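Local coordinates for D-lactate dehydrogenase (Fermentative) (Pseudomonas aeruginosa, PDB 6ABJ), which catalyses the NAD-dependent interconversion of D-lactate and pyruvate, as a tetrameric member of the D-isomer specific 2-hydroxyacid dehydrogenase family, at residues Ile19-Ser24 with Phe41-Gln46; His37-Glu42 with Asn330-Gln335; Asp53-Ala58 with Leu77-Ala82; Arg86-Arg91 with Leu106-Val111. All blocks are in the same frame, centred on the assembly; numbering follows the deposited sequence.

Together the four contacts illustrate how a parallel alpha/beta domain is assembled around one sheet, ordered 42-45, 18-21, 63-66, 87-90, 110-111. Contacts 1 and 4 pair the strands at its two ends, their centres about 14 Å apart, and F22 O of contact 1 accepts a hydrogen bond from R91 NH2 of contact 4. Contact 2 lays helix 317-335 over one face, where I19 CD1 meets I331 CD1 at 3.7 Å; contact 3 joins two connections on the other face. The NADH site lies not far off: the side chain of F314, which binds NADH, is about 12 Å from that of S23 and about 11 Å from that of L90, with no cofactor bound in this apo chain.

Contact 1: residues Ile19-Ser24 with Phe41-Gln46; sequences ILFFSS and FELHFQ
F21 and F45 meet where two neighbouring strands of a beta-alpha-beta unit, 18-21 and 42-45, run parallel at the margin of the five-stranded sheet, joined by helix 26-35. Backbone bonds alternate between the strands: I19 receives H44 N on its O and gives its own N to E42 O, and F21 N reaches H44 O at 2.7 Å with an almost straight N-H. Q46 N bonds to F21 O.

The F21 side chain can be followed outward from this ladder. Its CB lies 3.6 Å from H44 O, and the same carbonyl sits at the ring edge, 3.3 Å from CD1. Over one face of the ring hangs F45 CE1, which stands 3.5 Å above the F21 ring plane, over its centre; the two ring planes are inclined by 32°. Farther along the edge, F21 CE1 meets L43 CD2 at 3.9 Å, and CZ, the tip, still lies under F45 CE1. The shared face of the sheet continues through I19, whose CD1 approaches F41 CD2 at 3.6 Å. On the opposite face, L20 CD1 rests against H44 CB, the two side chains set nearly at right angles, while H44 NE2 makes a straight bond, in the plane of its ring, to the anti lone pair of E42 OE2.

Where strand 18-21 gives way to a turn, S24 N bonds to Q46 O at 3.1 Å, approaching 30° out of the carbonyl plane.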
loop_
_atom_site.group_PDB
_atom_site.type_symbol
_atom_site.label_atom_id
_atom_site.label_comp_id
_atom_site.label_asym_id
_atom_site.label_seq_id
_atom_site.Cartn_x
_atom_site.Cartn_y
_atom_site.Cartn_z
ATOM N N ILE B 19 -33.345 22.249 6.574
ATOM C CA ILE B 19 -32.087 21.936 7.331
ATOM C C ILE B 19 -30.953 21.879 6.330
ATOM O O ILE B 19 -31.062 21.194 5.307
ATOM C CB ILE B 19 -32.150 20.595 8.114
ATOM C CG1 ILE B 19 -33.338 20.559 9.082
ATOM C CG2 ILE B 19 -30.864 20.378 8.924
ATOM C CD1 ILE B 19 -33.784 19.177 9.485
ATOM N N LEU B 20 -29.935 22.706 6.564
ATOM C CA LEU B 20 -28.738 22.702 5.746
ATOM C C LEU B 20 -27.622 21.947 6.491
ATOM O O LEU B 20 -27.218 22.346 7.588
ATOM C CB LEU B 20 -28.280 24.137 5.383
ATOM C CG LEU B 20 -27.004 24.232 4.523
ATOM C CD1 LEU B 20 -27.170 23.548 3.164
ATOM C CD2 LEU B 20 -26.610 25.699 4.359
ATOM N N PHE B 21 -27.111 20.877 5.859
ATOM C CA PHE B 21 -25.980 20.102 6.387
ATOM C C PHE B 21 -24.654 20.536 5.747
ATOM O O PHE B 21 -24.571 20.555 4.526
ATOM C CB PHE B 21 -26.168 18.624 6.046
ATOM C CG PHE B 21 -27.362 17.971 6.713
ATOM C CD1 PHE B 21 -28.670 18.228 6.270
ATOM C CD2 PHE B 21 -27.173 17.078 7.753
ATOM C CE1 PHE B 21 -29.758 17.608 6.884
ATOM C CE2 PHE B 21 -28.239 16.437 8.347
ATOM C CZ PHE B 21 -29.548 16.722 7.926
ATOM N N PHE B 22 -23.683 20.940 6.575
ATOM C CA PHE B 22 -22.374 21.265 6.118
ATOM C C PHE B 22 -21.508 20.003 6.369
ATOM O O PHE B 22 -21.917 19.112 7.127
ATOM C CB PHE B 22 -21.770 22.452 6.861
ATOM C CG PHE B 22 -22.317 23.763 6.459
ATOM C CD1 PHE B 22 -21.754 24.478 5.409
ATOM C CD2 PHE B 22 -23.452 24.289 7.118
ATOM C CE1 PHE B 22 -22.279 25.700 5.016
ATOM C CE2 PHE B 22 -23.991 25.512 6.717
ATOM C CZ PHE B 22 -23.392 26.224 5.665
ATOM N N SER B 23 -20.391 19.930 5.646
ATOM C CA SER B 23 -19.410 18.792 5.705
ATOM C C SER B 23 -20.081 17.435 5.424
ATOM O O SER B 23 -19.783 16.448 6.033
ATOM C CB SER B 23 -18.665 18.815 7.029
ATOM O OG SER B 23 -17.895 20.036 7.189
ATOM N N SER B 24 -21.000 17.421 4.478
ATOM C CA SER B 24 -21.853 16.245 4.226
ATOM C C SER B 24 -21.106 15.141 3.506
ATOM O O SER B 24 -20.337 15.418 2.580
ATOM C CB SER B 24 -23.046 16.640 3.386
ATOM O OG SER B 24 -23.828 17.662 4.031
ATOM N N PHE B 41 -38.822 16.607 6.952
ATOM C CA PHE B 41 -38.115 17.859 6.849
ATOM C C PHE B 41 -37.559 18.014 5.421
ATOM O O PHE B 41 -37.474 17.068 4.664
ATOM C CB PHE B 41 -37.016 17.926 7.923
ATOM C CG PHE B 41 -37.533 17.866 9.361
ATOM C CD1 PHE B 41 -38.772 18.404 9.729
ATOM C CD2 PHE B 41 -36.745 17.304 10.371
ATOM C CE1 PHE B 41 -39.211 18.357 11.062
ATOM C CE2 PHE B 41 -37.164 17.280 11.702
ATOM C CZ PHE B 41 -38.397 17.806 12.057
ATOM N N GLU B 42 -37.188 19.225 5.049
ATOM C CA GLU B 42 -36.563 19.475 3.757
ATOM C C GLU B 42 -35.074 19.488 4.027
ATOM O O GLU B 42 -34.557 20.431 4.643
ATOM C CB GLU B 42 -36.993 20.838 3.153
ATOM C CG GLU B 42 -36.424 21.110 1.746
ATOM C CD GLU B 42 -36.866 22.446 1.153
ATOM O OE1 GLU B 42 -38.003 22.864 1.406
ATOM O OE2 GLU B 42 -36.073 23.103 0.440
ATOM N N LEU B 43 -34.395 18.462 3.533
ATOM C CA LEU B 43 -32.956 18.279 3.765
ATOM C C LEU B 43 -32.089 18.733 2.632
ATOM O O LEU B 43 -32.251 18.262 1.519
ATOM C CB LEU B 43 -32.677 16.808 3.994
ATOM C CG LEU B 43 -33.588 16.114 5.021
ATOM C CD1 LEU B 43 -33.120 14.678 5.191
ATOM C CD2 LEU B 43 -33.566 16.828 6.375
ATOM N N HIS B 44 -31.144 19.630 2.941
ATOM C CA HIS B 44 -30.141 20.115 1.986
ATOM C C HIS B 44 -28.743 19.713 2.452
ATOM O O HIS B 44 -28.314 20.040 3.572
ATOM C CB HIS B 44 -30.251 21.643 1.814
ATOM C CG HIS B 44 -31.494 22.074 1.073
ATOM N ND1 HIS B 44 -31.495 22.368 -0.275
ATOM C CD2 HIS B 44 -32.774 22.234 1.488
ATOM C CE1 HIS B 44 -32.717 22.697 -0.658
ATOM N NE2 HIS B 44 -33.514 22.612 0.392
ATOM N N PHE B 45 -28.033 19.014 1.579
ATOM C CA PHE B 45 -26.666 18.490 1.865
ATOM C C PHE B 45 -25.593 19.248 1.087
ATOM O O PHE B 45 -25.442 19.067 -0.073
ATOM C CB PHE B 45 -26.590 16.995 1.537
ATOM C CG PHE B 45 -27.500 16.165 2.369
ATOM C CD1 PHE B 45 -27.186 15.906 3.708
ATOM C CD2 PHE B 45 -28.686 15.672 1.867
ATOM C CE1 PHE B 45 -28.018 15.145 4.513
ATOM C CE2 PHE B 45 -29.540 14.930 2.686
ATOM C CZ PHE B 45 -29.216 14.662 4.005
ATOM N N GLN B 46 -24.847 20.087 1.775
ATOM C CA GLN B 46 -23.685 20.772 1.246
ATOM C C GLN B 46 -22.396 20.044 1.664
ATOM O O GLN B 46 -22.102 19.853 2.855
ATOM C CB GLN B 46 -23.669 22.186 1.833
ATOM C CG GLN B 46 -22.439 23.019 1.600
ATOM C CD GLN B 46 -22.090 23.080 0.132
ATOM O OE1 GLN B 46 -20.985 22.676 -0.291
ATOM N NE2 GLN B 46 -23.056 23.535 -0.667
#

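Contact 2: residues His37-Glu42 with Asn330-Gln335; sequences HRHGFE and NIAAWQ
Both H39 (chi1 -63°) and F41 (chi1 -62°) place CG opposite the carbonyl carbon, beside the backbone N, and in this way the two side chains project together toward A332 on helix 317-335. G40 separates them along the chain with a positive phi. The two rings stack with an offset: it is H39 CB that stands 3.6 Å above the F41 ring plane, over its centre, and the imidazole lies to one side. The pair thus meets the helix as one aromatic surface.

A332 receives it with its single methyl group. Its CB lies 4.1 Å from H39 CE1 and 4.2 Å from F41 CZ, and it comes at the edge of the phenyl ring, near the ring plane. One residue earlier, I331 presents its CG2 branch to F41 CE2 at 4.0 Å; the two side chains lie alongside and point opposite ways. Q335, a turn further on, carries CG opposite its backbone N (chi1 -158°) and then extends, which brings OE1 to 3.8 Å from F41 CE1; Q335 also touches a crystal neighbour, so its pose may owe something to lattice packing.

No hydrogen bond spans the contact, and the small buried area fits a surface patch held by van der Waals contact. L328, one turn before I331, touches both aromatic residues as well. The result is the C-terminal helix, reached only after the chain has passed through the NAD-binding domain, packing back on the loop ahead of strand 42-45, as expected of the two-domain fold of D-isomer specific 2-hydroxyacid dehydrogenases.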
loop_
_atom_site.group_PDB
_atom_site.type_symbol
_atom_site.label_atom_id
_atom_site.label_comp_id
_atom_site.label_asym_id
_atom_site.label_seq_id
_atom_site.Cartn_x
_atom_site.Cartn_y
_atom_site.Cartn_z
ATOM N N HIS B 37 -38.165 9.700 7.250
ATOM C CA HIS B 37 -39.454 9.068 6.900
ATOM C C HIS B 37 -40.528 9.305 7.961
ATOM O O HIS B 37 -41.696 9.130 7.682
ATOM C CB HIS B 37 -39.305 7.555 6.605
ATOM C CG HIS B 37 -38.491 7.248 5.374
ATOM N ND1 HIS B 37 -38.246 8.180 4.382
ATOM C CD2 HIS B 37 -37.883 6.105 4.967
ATOM C CE1 HIS B 37 -37.515 7.628 3.429
ATOM N NE2 HIS B 37 -37.280 6.370 3.758
ATOM N N ARG B 38 -40.139 9.724 9.162
ATOM C CA ARG B 38 -41.090 10.089 10.207
ATOM C C ARG B 38 -40.989 11.578 10.572
ATOM O O ARG B 38 -41.432 11.968 11.626
ATOM C CB ARG B 38 -40.895 9.194 11.458
ATOM C CG ARG B 38 -39.449 8.740 11.718
ATOM C CD ARG B 38 -39.169 7.499 10.857
ATOM N NE ARG B 38 -37.803 7.015 10.981
ATOM C CZ ARG B 38 -37.352 6.307 12.015
ATOM N NH1 ARG B 38 -38.149 5.999 13.029
ATOM N NH2 ARG B 38 -36.092 5.900 12.040
ATOM N N HIS B 39 -40.432 12.411 9.694
ATOM C CA HIS B 39 -40.416 13.853 9.934
ATOM C C HIS B 39 -40.823 14.660 8.719
ATOM O O HIS B 39 -41.563 15.613 8.853
ATOM C CB HIS B 39 -39.036 14.339 10.422
ATOM C CG HIS B 39 -38.633 13.762 11.736
ATOM N ND1 HIS B 39 -39.148 14.206 12.939
ATOM C CD2 HIS B 39 -37.797 12.741 12.036
ATOM C CE1 HIS B 39 -38.649 13.486 13.925
ATOM N NE2 HIS B 39 -37.825 12.590 13.399
ATOM N N GLY B 40 -40.304 14.333 7.546
ATOM C CA GLY B 40 -40.621 15.098 6.338
ATOM C C GLY B 40 -39.973 16.469 6.311
ATOM O O GLY B 40 -40.515 17.419 5.722
ATOM N N PHE B 41 -38.822 16.607 6.952
ATOM C CA PHE B 41 -38.115 17.859 6.849
ATOM C C PHE B 41 -37.559 18.014 5.421
ATOM O O PHE B 41 -37.474 17.068 4.664
ATOM C CB PHE B 41 -37.016 17.926 7.923
ATOM C CG PHE B 41 -37.533 17.866 9.361
ATOM C CD1 PHE B 41 -38.772 18.404 9.729
ATOM C CD2 PHE B 41 -36.745 17.304 10.371
ATOM C CE1 PHE B 41 -39.211 18.357 11.062
ATOM C CE2 PHE B 41 -37.164 17.280 11.702
ATOM C CZ PHE B 41 -38.397 17.806 12.057
ATOM N N GLU B 42 -37.188 19.225 5.049
ATOM C CA GLU B 42 -36.563 19.475 3.757
ATOM C C GLU B 42 -35.074 19.488 4.027
ATOM O O GLU B 42 -34.557 20.431 4.643
ATOM C CB GLU B 42 -36.993 20.838 3.153
ATOM C CG GLU B 42 -36.424 21.110 1.746
ATOM C CD GLU B 42 -36.866 22.446 1.153
ATOM O OE1 GLU B 42 -38.003 22.864 1.406
ATOM O OE2 GLU B 42 -36.073 23.103 0.440
ATOM N N ASN B 330 -34.181 15.718 18.003
ATOM C CA ASN B 330 -33.742 16.927 18.705
ATOM C C ASN B 330 -34.318 18.181 18.042
ATOM O O ASN B 330 -34.665 19.168 18.711
ATOM C CB ASN B 330 -32.203 17.081 18.755
ATOM C CG ASN B 330 -31.533 16.113 19.672
ATOM O OD1 ASN B 330 -32.144 15.480 20.539
ATOM N ND2 ASN B 330 -30.196 15.988 19.489
ATOM N N ILE B 331 -34.400 18.128 16.725
ATOM C CA ILE B 331 -34.827 19.282 15.951
ATOM C C ILE B 331 -36.351 19.476 16.134
ATOM O O ILE B 331 -36.814 20.631 16.290
ATOM C CB ILE B 331 -34.425 19.146 14.454
ATOM C CG1 ILE B 331 -32.916 19.395 14.282
ATOM C CG2 ILE B 331 -35.141 20.181 13.586
ATOM C CD1 ILE B 331 -32.354 18.956 12.941
ATOM N N ALA B 332 -37.095 18.361 16.102
ATOM C CA ALA B 332 -38.581 18.378 16.300
ATOM C C ALA B 332 -38.890 18.902 17.702
ATOM O O ALA B 332 -39.808 19.694 17.914
ATOM C CB ALA B 332 -39.155 16.976 16.084
ATOM N N ALA B 333 -38.079 18.467 18.652
ATOM C CA ALA B 333 -38.211 18.883 20.041
ATOM C C ALA B 333 -37.942 20.375 20.226
ATOM O O ALA B 333 -38.731 21.096 20.896
ATOM C CB ALA B 333 -37.363 18.025 20.951
ATOM N N TRP B 334 -36.873 20.888 19.634
ATOM C CA TRP B 334 -36.620 22.312 19.732
ATOM C C TRP B 334 -37.817 23.088 19.218
ATOM O O TRP B 334 -38.273 24.070 19.843
ATOM C CB TRP B 334 -35.365 22.702 18.935
ATOM C CG TRP B 334 -35.258 24.182 18.598
ATOM C CD1 TRP B 334 -34.793 25.209 19.416
ATOM C CD2 TRP B 334 -35.642 24.852 17.338
ATOM N NE1 TRP B 334 -34.855 26.419 18.772
ATOM C CE2 TRP B 334 -35.352 26.276 17.526
ATOM C CE3 TRP B 334 -36.169 24.428 16.125
ATOM C CZ2 TRP B 334 -35.589 27.212 16.534
ATOM C CZ3 TRP B 334 -36.402 25.385 15.132
ATOM C CH2 TRP B 334 -36.119 26.740 15.334
ATOM N N GLN B 335 -38.311 22.666 18.059
ATOM C CA GLN B 335 -39.501 23.221 17.386
ATOM C C GLN B 335 -40.696 23.350 18.322
ATOM O O GLN B 335 -41.409 24.345 18.276
ATOM C CB GLN B 335 -39.863 22.289 16.230
ATOM C CG GLN B 335 -40.686 22.864 15.117
ATOM C CD GLN B 335 -41.197 21.748 14.181
ATOM O OE1 GLN B 335 -40.430 20.950 13.586
ATOM N NE2 GLN B 335 -42.514 21.674 14.068
#

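Contact 3: residues Asp53-Ala58 with Leu77-Ala82; sequences DTAVLA and LERLAA
Apolar packing, eased by the small residues A55 and A58, joins the loop between strands 42-45 and 63-66 to R79 and L80 of helix 74-82, on one face of the five-stranded sheet. A55 leads into a short 3-10 segment, 56-58, and the methyls of A55 and A58 both face the helix. A55 CB rests against the aliphatic base of R79, 3.6 Å from CG. A58 CB touches L80 CD2 at 3.5 Å, and the same methyl carbon of L80 lies 4.1 Å from A55 O.

R79 CG stands opposite its own backbone N (chi1 -179°), and the chain then bends at chi2 and again at chi3, folding the guanidinium back over the turn. V56 CA approaches the guanidinium over one face, 3.6 Å from R79 NH2. A55 O lies over the same face, offset toward the rim; the contact is therefore made by the flat side of the guanidinium and not by its N-H groups. R79 NH1 is buried here without a partner in the model.

One water links the backbones, donating to L80 O at 2.7 Å and, weakly, to A58 O. V64 of strand 63-66 is touched by A58 and L80 alike. Successive connections that step the same way across a parallel sheet, here from 42-45 to 63-66 to 87-90, lie on the same face, as in Rossmann-like alpha/beta folds.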
loop_
_atom_site.group_PDB
_atom_site.type_symbol
_atom_site.label_atom_id
_atom_site.label_comp_id
_atom_site.label_asym_id
_atom_site.label_seq_id
_atom_site.Cartn_x
_atom_site.Cartn_y
_atom_site.Cartn_z
ATOM N N ASP B 53 -16.501 32.088 5.290
ATOM C CA ASP B 53 -16.847 32.360 3.894
ATOM C C ASP B 53 -17.867 31.396 3.230
ATOM O O ASP B 53 -18.214 31.590 2.069
ATOM C CB ASP B 53 -15.570 32.452 3.057
ATOM C CG ASP B 53 -15.079 31.080 2.545
ATOM O OD1 ASP B 53 -15.010 30.120 3.343
ATOM O OD2 ASP B 53 -14.753 30.971 1.335
ATOM N N THR B 54 -18.319 30.365 3.941
ATOM C CA THR B 54 -19.411 29.478 3.457
ATOM C C THR B 54 -20.721 29.627 4.291
ATOM O O THR B 54 -21.764 29.020 3.967
ATOM C CB THR B 54 -18.996 28.013 3.536
ATOM O OG1 THR B 54 -18.632 27.675 4.892
ATOM C CG2 THR B 54 -17.804 27.759 2.615
ATOM N N ALA B 55 -20.663 30.428 5.348
ATOM C CA ALA B 55 -21.836 30.630 6.222
ATOM C C ALA B 55 -23.030 31.193 5.429
ATOM O O ALA B 55 -24.213 30.892 5.718
ATOM C CB ALA B 55 -21.475 31.557 7.374
ATOM N N VAL B 56 -22.694 31.976 4.404
ATOM C CA VAL B 56 -23.675 32.600 3.545
ATOM C C VAL B 56 -24.612 31.566 2.902
ATOM O O VAL B 56 -25.757 31.877 2.586
ATOM C CB VAL B 56 -22.980 33.510 2.485
ATOM C CG1 VAL B 56 -22.063 32.705 1.560
ATOM C CG2 VAL B 56 -24.022 34.329 1.718
ATOM N N LEU B 57 -24.141 30.337 2.734
ATOM C CA LEU B 57 -24.984 29.272 2.184
ATOM C C LEU B 57 -26.198 28.929 3.076
ATOM O O LEU B 57 -27.231 28.441 2.592
ATOM C CB LEU B 57 -24.117 28.025 1.933
ATOM C CG LEU B 57 -23.065 28.196 0.829
ATOM C CD1 LEU B 57 -22.117 26.996 0.794
ATOM C CD2 LEU B 57 -23.717 28.399 -0.531
ATOM N N ALA B 58 -26.040 29.156 4.386
ATOM C CA ALA B 58 -27.084 28.911 5.377
ATOM C C ALA B 58 -28.079 30.073 5.512
ATOM O O ALA B 58 -28.958 30.051 6.394
ATOM C CB ALA B 58 -26.443 28.679 6.725
ATOM N N LEU B 77 -21.057 32.046 13.932
ATOM C CA LEU B 77 -22.379 32.056 14.596
ATOM C C LEU B 77 -23.127 33.386 14.319
ATOM O O LEU B 77 -24.324 33.389 13.916
ATOM C CB LEU B 77 -22.176 31.869 16.091
ATOM C CG LEU B 77 -21.676 30.493 16.542
ATOM C CD1 LEU B 77 -21.079 30.520 17.944
ATOM C CD2 LEU B 77 -22.812 29.459 16.439
ATOM N N GLU B 78 -22.394 34.502 14.482
ATOM C CA GLU B 78 -22.957 35.845 14.210
ATOM C C GLU B 78 -23.534 35.910 12.815
ATOM O O GLU B 78 -24.591 36.456 12.614
ATOM C CB GLU B 78 -21.901 36.967 14.345
ATOM C CG GLU B 78 -21.253 37.089 15.717
ATOM C CD GLU B 78 -20.279 38.269 15.853
ATOM O OE1 GLU B 78 -20.015 38.940 14.839
ATOM O OE2 GLU B 78 -19.743 38.532 16.961
ATOM N N ARG B 79 -22.824 35.340 11.849
ATOM C CA ARG B 79 -23.264 35.387 10.466
ATOM C C ARG B 79 -24.524 34.516 10.228
ATOM O O ARG B 79 -25.473 34.920 9.552
ATOM C CB ARG B 79 -22.082 34.947 9.576
ATOM C CG ARG B 79 -22.317 34.953 8.050
ATOM C CD ARG B 79 -22.929 36.217 7.407
ATOM N NE ARG B 79 -23.786 35.970 6.222
ATOM C CZ ARG B 79 -24.950 35.286 6.218
ATOM N NH1 ARG B 79 -25.396 34.666 7.304
ATOM N NH2 ARG B 79 -25.659 35.170 5.098
ATOM N N LEU B 80 -24.539 33.325 10.800
ATOM C CA LEU B 80 -25.712 32.448 10.728
ATOM C C LEU B 80 -26.937 33.119 11.339
ATOM O O LEU B 80 -28.056 32.962 10.835
ATOM C CB LEU B 80 -25.473 31.155 11.535
ATOM C CG LEU B 80 -24.357 30.228 11.003
ATOM C CD1 LEU B 80 -24.164 29.064 11.938
ATOM C CD2 LEU B 80 -24.666 29.749 9.604
ATOM N N ALA B 81 -26.720 33.789 12.463
ATOM C CA ALA B 81 -27.860 34.421 13.204
ATOM C C ALA B 81 -28.439 35.588 12.404
ATOM O O ALA B 81 -29.654 35.650 12.174
ATOM C CB ALA B 81 -27.406 34.892 14.567
ATOM N N ALA B 82 -27.558 36.492 11.966
ATOM C CA ALA B 82 -27.894 37.587 11.038
ATOM C C ALA B 82 -28.596 37.073 9.771
ATOM O O ALA B 82 -29.499 37.717 9.255
ATOM C CB ALA B 82 -26.623 38.346 10.625
HETATM O O HOH W 1 -27.819 32.044 8.309
#

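Contact 4: residues Arg86-Arg91 with Leu106-Val111; sequences RLVALR and LGLPVV
Strands 87-90 and 110-111 are the two strands of a beta-alpha-beta unit crossing through helix 100-105, and they pair in parallel, V88 beside V110 and A89 beside V111. V88 sends its N to P109 O and accepts V111 N on its O, both at 3.1 Å; L90 N then donates to V111 O at 2.9 Å. The ladder cannot extend one step back, because P109 has no N-H to give R86 O. That oxygen instead faces the proline ring, 3.0 Å from CD, a tight approach.

Side chains follow the alternation of the strands. On one face V88 CG2 meets L108 CG at 4.0 Å, the two side chains set roughly perpendicular, and L90 CD1 reaches V110 CG1 at 3.7 Å. L108 CD1 also packs against the backbone C of R86, 3.4 Å away. On the other face V111 CG2 touches A89 CB at 3.9 Å: chi1 of -70° sends V111 CG1 opposite the carbonyl carbon, which leaves CG2, the touching methyl, between the backbone N and C. L87 CD1 touches both P109 CG and V111 CG2. Ahead of them G107, with positive phi, ends helix 100-105 in a Schellman motif.

Among its neighbours, strand 87-90 bonds on its far side to strand 63-66, and R86 forms a salt bridge with E62. Helix 317-335 packs I331 on A89 and W334 on L87 and P109, while L108 reaches A81 of helix 74-82 on the opposite face.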
loop_
_atom_site.group_PDB
_atom_site.type_symbol
_atom_site.label_atom_id
_atom_site.label_comp_id
_atom_site.label_asym_id
_atom_site.label_seq_id
_atom_site.Cartn_x
_atom_site.Cartn_y
_atom_site.Cartn_z
ATOM N N ARG B 86 -31.830 29.642 13.169
ATOM C CA ARG B 86 -32.362 29.701 14.545
ATOM C C ARG B 86 -31.947 28.532 15.421
ATOM O O ARG B 86 -32.082 28.602 16.631
ATOM C CB ARG B 86 -33.904 29.841 14.560
ATOM C CG ARG B 86 -34.465 31.140 13.957
ATOM C CD ARG B 86 -36.012 31.088 13.913
ATOM N NE ARG B 86 -36.617 30.845 15.249
ATOM C CZ ARG B 86 -37.696 30.077 15.492
ATOM N NH1 ARG B 86 -38.390 29.489 14.513
ATOM N NH2 ARG B 86 -38.099 29.898 16.743
ATOM N N LEU B 87 -31.361 27.480 14.827
ATOM C CA LEU B 87 -30.873 26.348 15.591
ATOM C C LEU B 87 -29.622 25.725 14.895
ATOM O O LEU B 87 -29.601 25.578 13.683
ATOM C CB LEU B 87 -31.968 25.288 15.730
ATOM C CG LEU B 87 -31.580 23.955 16.370
ATOM C CD1 LEU B 87 -31.340 23.999 17.870
ATOM C CD2 LEU B 87 -32.658 22.954 16.042
ATOM N N VAL B 88 -28.634 25.377 15.718
ATOM C CA VAL B 88 -27.477 24.617 15.275
ATOM C C VAL B 88 -27.625 23.215 15.849
ATOM O O VAL B 88 -27.630 23.048 17.048
ATOM C CB VAL B 88 -26.182 25.246 15.870
ATOM C CG1 VAL B 88 -24.945 24.388 15.526
ATOM C CG2 VAL B 88 -25.997 26.671 15.366
ATOM N N ALA B 89 -27.790 22.221 14.984
ATOM C CA ALA B 89 -27.907 20.823 15.399
ATOM C C ALA B 89 -26.573 20.146 15.062
ATOM O O ALA B 89 -26.205 20.092 13.870
ATOM C CB ALA B 89 -28.998 20.110 14.643
ATOM N N LEU B 90 -25.890 19.610 16.079
ATOM C CA LEU B 90 -24.584 18.894 15.859
ATOM C C LEU B 90 -24.919 17.437 15.719
ATOM O O LEU B 90 -25.540 16.819 16.627
ATOM C CB LEU B 90 -23.644 19.063 17.009
ATOM C CG LEU B 90 -23.466 20.455 17.573
ATOM C CD1 LEU B 90 -22.641 20.409 18.826
ATOM C CD2 LEU B 90 -22.826 21.340 16.532
ATOM N N ARG B 91 -24.546 16.842 14.583
ATOM C CA ARG B 91 -24.717 15.398 14.391
ATOM C C ARG B 91 -23.490 14.665 14.982
ATOM O O ARG B 91 -22.889 13.797 14.342
ATOM C CB ARG B 91 -24.925 15.009 12.921
ATOM C CG ARG B 91 -23.885 15.530 11.938
ATOM C CD ARG B 91 -24.240 15.138 10.508
ATOM N NE ARG B 91 -23.156 15.378 9.552
ATOM C CZ ARG B 91 -22.895 16.549 8.976
ATOM N NH1 ARG B 91 -23.631 17.617 9.256
ATOM N NH2 ARG B 91 -21.888 16.652 8.118
ATOM N N LEU B 106 -25.949 35.179 21.396
ATOM C CA LEU B 106 -26.656 35.418 20.140
ATOM C C LEU B 106 -28.042 34.800 20.124
ATOM O O LEU B 106 -28.791 34.974 19.158
ATOM C CB LEU B 106 -25.842 34.871 18.988
ATOM C CG LEU B 106 -24.603 35.717 18.611
ATOM C CD1 LEU B 106 -23.612 34.860 17.810
ATOM C CD2 LEU B 106 -24.965 36.970 17.818
ATOM N N GLY B 107 -28.392 34.099 21.185
ATOM C CA GLY B 107 -29.678 33.441 21.230
ATOM C C GLY B 107 -29.801 32.355 20.178
ATOM O O GLY B 107 -30.825 32.233 19.512
ATOM N N LEU B 108 -28.741 31.541 20.019
ATOM C CA LEU B 108 -28.757 30.483 19.025
ATOM C C LEU B 108 -28.496 29.147 19.734
ATOM O O LEU B 108 -27.362 28.885 20.111
ATOM C CB LEU B 108 -27.648 30.789 18.020
ATOM C CG LEU B 108 -27.531 30.068 16.708
ATOM C CD1 LEU B 108 -28.868 29.775 16.069
ATOM C CD2 LEU B 108 -26.677 30.924 15.779
ATOM N N PRO B 109 -29.543 28.316 19.936
ATOM C CA PRO B 109 -29.389 27.115 20.765
ATOM C C PRO B 109 -28.616 26.023 20.002
ATOM O O PRO B 109 -28.531 26.071 18.769
ATOM C CB PRO B 109 -30.821 26.676 21.068
ATOM C CG PRO B 109 -31.664 27.319 20.009
ATOM C CD PRO B 109 -30.919 28.490 19.444
ATOM N N VAL B 110 -27.991 25.141 20.761
ATOM C CA VAL B 110 -27.145 24.110 20.208
ATOM C C VAL B 110 -27.643 22.811 20.770
ATOM O O VAL B 110 -27.868 22.704 21.965
ATOM C CB VAL B 110 -25.667 24.328 20.620
ATOM C CG1 VAL B 110 -24.843 23.138 20.146
ATOM C CG2 VAL B 110 -25.134 25.625 19.989
ATOM N N VAL B 111 -27.883 21.837 19.917
ATOM C CA VAL B 111 -28.214 20.507 20.393
ATOM C C VAL B 111 -27.190 19.478 19.853
ATOM O O VAL B 111 -26.508 19.751 18.884
ATOM C CB VAL B 111 -29.640 20.109 19.986
ATOM C CG1 VAL B 111 -30.610 20.980 20.806
ATOM C CG2 VAL B 111 -29.837 20.180 18.495
#